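Local coordinates for protein beta-lactamase (PDB 6PQ9) that probably hydrolyses the amide bond of beta-lactam antibiotics to give substituted beta-amino acids, as a class A serine beta-lactamase, at residues His62-Leu74 with Lys236-Ala250. The protein carries 1 engineered substitution. Sequence-based numbering, arbitrary orientation.
Engineered in segment 62-74: Gly68 (natural residue Ser). With SO4 (sulfate ion), chain L.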
# COMPACT_ATOMS: atom_id res chain seq x y z
N HIS A 62 -14.16 -2.13 10.02
CA HIS A 62 -13.24 -3.14 10.50
C HIS A 62 -11.84 -2.59 10.29
O HIS A 62 -11.60 -1.82 9.36
CB HIS A 62 -13.42 -4.49 9.77
CG HIS A 62 -12.63 -5.63 10.37
ND1 HIS A 62 -12.98 -6.26 11.54
CD2 HIS A 62 -11.50 -6.25 9.93
CE1 HIS A 62 -12.10 -7.21 11.81
NE2 HIS A 62 -11.20 -7.23 10.85
N HIS A 63 -10.92 -2.98 11.17
CA HIS A 63 -9.55 -2.49 11.15
C HIS A 63 -8.67 -3.56 10.50
O HIS A 63 -8.53 -4.66 11.04
CB HIS A 63 -9.08 -2.15 12.56
CG HIS A 63 -9.82 -1.00 13.17
ND1 HIS A 63 -9.58 -0.55 14.45
CD2 HIS A 63 -10.79 -0.20 12.67
CE1 HIS A 63 -10.37 0.47 14.71
NE2 HIS A 63 -11.12 0.71 13.65
N TYR A 64 -8.10 -3.24 9.33
CA TYR A 64 -7.32 -4.27 8.66
C TYR A 64 -5.84 -3.98 8.83
O TYR A 64 -5.41 -2.82 8.76
CB TYR A 64 -7.66 -4.33 7.17
CG TYR A 64 -9.08 -4.77 6.92
CD1 TYR A 64 -10.12 -3.83 6.91
CD2 TYR A 64 -9.40 -6.11 6.72
CE1 TYR A 64 -11.44 -4.21 6.70
CE2 TYR A 64 -10.73 -6.51 6.50
CZ TYR A 64 -11.74 -5.55 6.50
OH TYR A 64 -13.05 -5.93 6.28
N PRO A 65 -5.05 -5.02 9.11
CA PRO A 65 -3.59 -4.82 9.17
C PRO A 65 -3.04 -4.44 7.81
O PRO A 65 -3.34 -5.07 6.79
CB PRO A 65 -3.07 -6.18 9.65
CG PRO A 65 -4.20 -7.16 9.35
CD PRO A 65 -5.47 -6.39 9.40
N MET A 66 -2.24 -3.36 7.79
CA MET A 66 -1.78 -2.76 6.54
C MET A 66 -0.57 -3.47 5.93
O MET A 66 -0.44 -3.49 4.70
CB MET A 66 -1.40 -1.30 6.79
CG MET A 66 -2.59 -0.39 6.96
SD MET A 66 -2.11 1.33 6.74
CE MET A 66 -1.41 1.64 8.38
N GLN A 67 0.31 -4.03 6.77
CA GLN A 67 1.67 -4.43 6.41
C GLN A 67 2.34 -3.42 5.48
O GLN A 67 2.32 -2.21 5.76
CB GLN A 67 1.66 -5.84 5.80
CG GLN A 67 1.54 -6.94 6.87
CD GLN A 67 2.80 -7.04 7.71
OE1 GLN A 67 3.87 -6.57 7.32
NE2 GLN A 67 2.68 -7.67 8.88
N GLY A 68 2.94 -3.88 4.37
CA GLY A 68 3.73 -3.00 3.52
C GLY A 68 2.96 -1.92 2.79
O GLY A 68 3.59 -1.06 2.15
N THR A 69 1.62 -1.93 2.84
CA THR A 69 0.91 -0.86 2.15
C THR A 69 1.16 0.49 2.80
O THR A 69 1.03 1.52 2.13
CB THR A 69 -0.60 -1.13 2.09
OG1 THR A 69 -1.12 -1.28 3.42
CG2 THR A 69 -0.91 -2.37 1.24
N TYR A 70 1.55 0.51 4.08
CA TYR A 70 1.79 1.80 4.70
C TYR A 70 3.11 2.43 4.23
O TYR A 70 3.37 3.59 4.59
CB TYR A 70 1.69 1.66 6.23
CG TYR A 70 2.90 1.17 7.02
CD1 TYR A 70 3.89 0.36 6.46
CD2 TYR A 70 3.02 1.52 8.37
CE1 TYR A 70 4.97 -0.07 7.22
CE2 TYR A 70 4.08 1.10 9.13
CZ TYR A 70 5.06 0.31 8.57
OH TYR A 70 6.12 -0.09 9.36
N LYS A 71 3.90 1.74 3.40
CA LYS A 71 5.05 2.39 2.77
C LYS A 71 4.61 3.48 1.79
O LYS A 71 5.35 4.43 1.55
CB LYS A 71 5.93 1.35 2.07
CG LYS A 71 6.83 0.57 3.03
CD LYS A 71 6.88 -0.93 2.71
CE LYS A 71 7.61 -1.72 3.83
NZ LYS A 71 7.92 -3.15 3.47
N PHE A 72 3.40 3.35 1.23
CA PHE A 72 2.81 4.43 0.45
C PHE A 72 2.61 5.67 1.32
O PHE A 72 3.03 6.77 0.96
CB PHE A 72 1.49 3.96 -0.16
CG PHE A 72 0.66 5.06 -0.77
CD1 PHE A 72 1.08 5.69 -1.94
CD2 PHE A 72 -0.53 5.47 -0.18
CE1 PHE A 72 0.30 6.71 -2.52
CE2 PHE A 72 -1.31 6.48 -0.75
CZ PHE A 72 -0.89 7.10 -1.92
N HIS A 73 1.95 5.48 2.47
CA HIS A 73 1.74 6.58 3.42
C HIS A 73 3.06 7.22 3.80
O HIS A 73 3.18 8.45 3.85
CB HIS A 73 1.04 6.06 4.68
CG HIS A 73 -0.22 5.29 4.41
ND1 HIS A 73 -0.26 4.16 3.63
CD2 HIS A 73 -1.49 5.48 4.86
CE1 HIS A 73 -1.50 3.69 3.59
NE2 HIS A 73 -2.26 4.48 4.33
N LEU A 74 4.05 6.39 4.13
CA LEU A 74 5.37 6.90 4.48
C LEU A 74 5.98 7.68 3.32
O LEU A 74 6.59 8.74 3.53
CB LEU A 74 6.27 5.75 4.90
CG LEU A 74 7.75 6.06 5.17
CD1 LEU A 74 7.90 7.05 6.33
CD2 LEU A 74 8.47 4.75 5.47
N LYS A 236 0.66 -0.53 -4.38
CA LYS A 236 1.55 -0.94 -3.31
C LYS A 236 0.95 -2.18 -2.65
O LYS A 236 -0.23 -2.18 -2.29
CB LYS A 236 1.74 0.16 -2.27
CG LYS A 236 2.71 -0.22 -1.17
CD LYS A 236 4.16 -0.24 -1.70
CE LYS A 236 5.06 -1.09 -0.80
NZ LYS A 236 4.81 -2.56 -0.94
N THR A 237 1.75 -3.23 -2.50
CA THR A 237 1.32 -4.47 -1.88
C THR A 237 1.64 -4.49 -0.39
O THR A 237 2.48 -3.73 0.11
CB THR A 237 1.99 -5.68 -2.54
OG1 THR A 237 3.40 -5.60 -2.32
CG2 THR A 237 1.72 -5.74 -4.04
N GLY A 238 0.99 -5.40 0.32
CA GLY A 238 1.40 -5.76 1.66
C GLY A 238 1.16 -7.24 1.88
O GLY A 238 0.22 -7.82 1.34
N SER A 239 2.04 -7.85 2.68
CA SER A 239 1.96 -9.28 2.94
C SER A 239 2.45 -9.56 4.35
O SER A 239 3.15 -8.74 4.95
CB SER A 239 2.79 -10.10 1.94
OG SER A 239 2.64 -9.61 0.61
N SER A 240 2.08 -10.72 4.88
CA SER A 240 2.45 -11.11 6.23
C SER A 240 2.90 -12.57 6.24
O SER A 240 2.83 -13.26 5.22
CB SER A 240 1.29 -10.90 7.19
OG SER A 240 0.44 -12.02 7.19
N ASP A 241 3.36 -13.03 7.40
CA ASP A 241 3.58 -14.44 7.61
C ASP A 241 2.27 -15.16 7.90
O ASP A 241 1.19 -14.56 8.01
CB ASP A 241 4.54 -14.69 8.77
CG ASP A 241 5.90 -14.12 8.53
OD1 ASP A 241 6.42 -14.26 7.40
OD2 ASP A 241 6.45 -13.51 9.48
N THR A 242 2.39 -16.48 8.06
CA THR A 242 1.30 -17.37 8.44
C THR A 242 1.67 -18.01 9.77
O THR A 242 2.75 -18.60 9.88
CB THR A 242 1.11 -18.46 7.37
OG1 THR A 242 1.00 -17.85 6.07
CG2 THR A 242 -0.12 -19.30 7.67
N ASN A 243 0.80 -17.90 10.77
CA ASN A 243 1.13 -18.47 12.07
C ASN A 243 0.91 -19.99 12.06
O ASN A 243 0.52 -20.59 11.05
CB ASN A 243 0.37 -17.75 13.19
CG ASN A 243 -1.14 -18.01 13.20
OD1 ASN A 243 -1.66 -18.88 12.49
ND2 ASN A 243 -1.85 -17.26 14.04
N ASP A 244 1.20 -20.66 13.19
CA ASP A 244 1.10 -22.11 13.09
C ASP A 244 -0.31 -22.64 13.31
O ASP A 244 -0.49 -23.86 13.35
CB ASP A 244 2.10 -22.82 14.02
CG ASP A 244 1.90 -22.52 15.50
OD1 ASP A 244 0.86 -21.97 15.93
OD2 ASP A 244 2.82 -22.89 16.25
N LYS A 245 -1.32 -21.77 13.38
CA LYS A 245 -2.70 -22.18 13.16
C LYS A 245 -3.16 -21.91 11.73
O LYS A 245 -4.36 -21.96 11.45
CB LYS A 245 -3.63 -21.50 14.16
CG LYS A 245 -3.57 -22.15 15.53
CD LYS A 245 -4.53 -21.54 16.53
CE LYS A 245 -4.23 -22.08 17.94
NZ LYS A 245 -5.26 -21.71 18.96
N GLY A 246 -2.23 -21.62 10.82
CA GLY A 246 -2.55 -21.46 9.42
C GLY A 246 -3.14 -20.12 9.04
O GLY A 246 -3.61 -19.97 7.90
N ILE A 247 -3.11 -19.14 9.94
CA ILE A 247 -3.70 -17.82 9.69
C ILE A 247 -2.65 -16.91 9.06
O ILE A 247 -1.62 -16.61 9.68
CB ILE A 247 -4.23 -17.20 10.99
CG1 ILE A 247 -5.24 -18.14 11.66
CG2 ILE A 247 -4.83 -15.84 10.70
CD1 ILE A 247 -6.39 -18.52 10.77
N THR A 248 -2.92 -16.45 7.84
CA THR A 248 -2.15 -15.38 7.23
C THR A 248 -2.82 -14.06 7.60
O THR A 248 -3.94 -13.79 7.16
CB THR A 248 -2.06 -15.55 5.71
OG1 THR A 248 -1.50 -16.83 5.41
CG2 THR A 248 -1.19 -14.47 5.09
N ALA A 249 -2.13 -13.25 8.41
CA ALA A 249 -2.72 -12.02 8.93
C ALA A 249 -3.18 -11.09 7.81
O ALA A 249 -4.28 -10.53 7.89
CB ALA A 249 -1.73 -11.30 9.83
N ALA A 250 -2.36 -10.89 6.77
CA ALA A 250 -2.63 -9.84 5.78
C ALA A 250 -2.08 -10.20 4.40
O ALA A 250 -0.90 -10.52 4.26
CB ALA A 250 -2.02 -8.51 6.23
S SO4 L . 5.48 -6.21 2.62
O1 SO4 L . 5.30 -5.75 1.24
O2 SO4 L . 6.37 -5.27 3.31
O3 SO4 L . 4.19 -6.24 3.34
O4 SO4 L . 6.04 -7.54 2.58
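Lys236 and the backbone of Gly68 meet at the heart of the class A beta-lactamase active site, a worked example of how such a site is built from two distant pieces of chain. Residues 62-74 bring the 3-10 turn of Gly68 and Thr69 and the helix that follows, where the family's Ser-X-X-Lys motif reads Gly-Thr-Tyr-Lys, against edge strand 233-239 of the five-stranded sheet; Gly68 is an engineered replacement of the serine that is the nucleophile in class A enzymes. Lys236, of the Lys-Thr-Gly motif, can be followed outward. Its CB lies 4.4 Å from CB of Phe72. With CG turned anti to the backbone N (chi1 -177°), the chain runs toward the 3-10 turn, where CG packs by Gly68 O and Thr69 CA. CD continues past the same carbonyl, and CE comes within 3.3 Å of Gly68 O while also touching Lys71 CB. After a bend at chi2, a second at chi4 (73°) turns the tip of Lys236, whose NZ donates to Thr237 O at 2.8 Å; Ser132 is its further partner. Where the chains of Lys71 and Lys236 cross, their NZ atoms stay 5.4 Å apart. A sulfate, probably from the crystallisation liquor, is held by Lys71 NZ, through O2, and by Ser132. Its O3 lies at the position of this family's oxyanion hole, taking the backbone N-H of Gly68 at 2.9 Å and, more nearly straight at 161°, that of Ser239 at 2.8 Å.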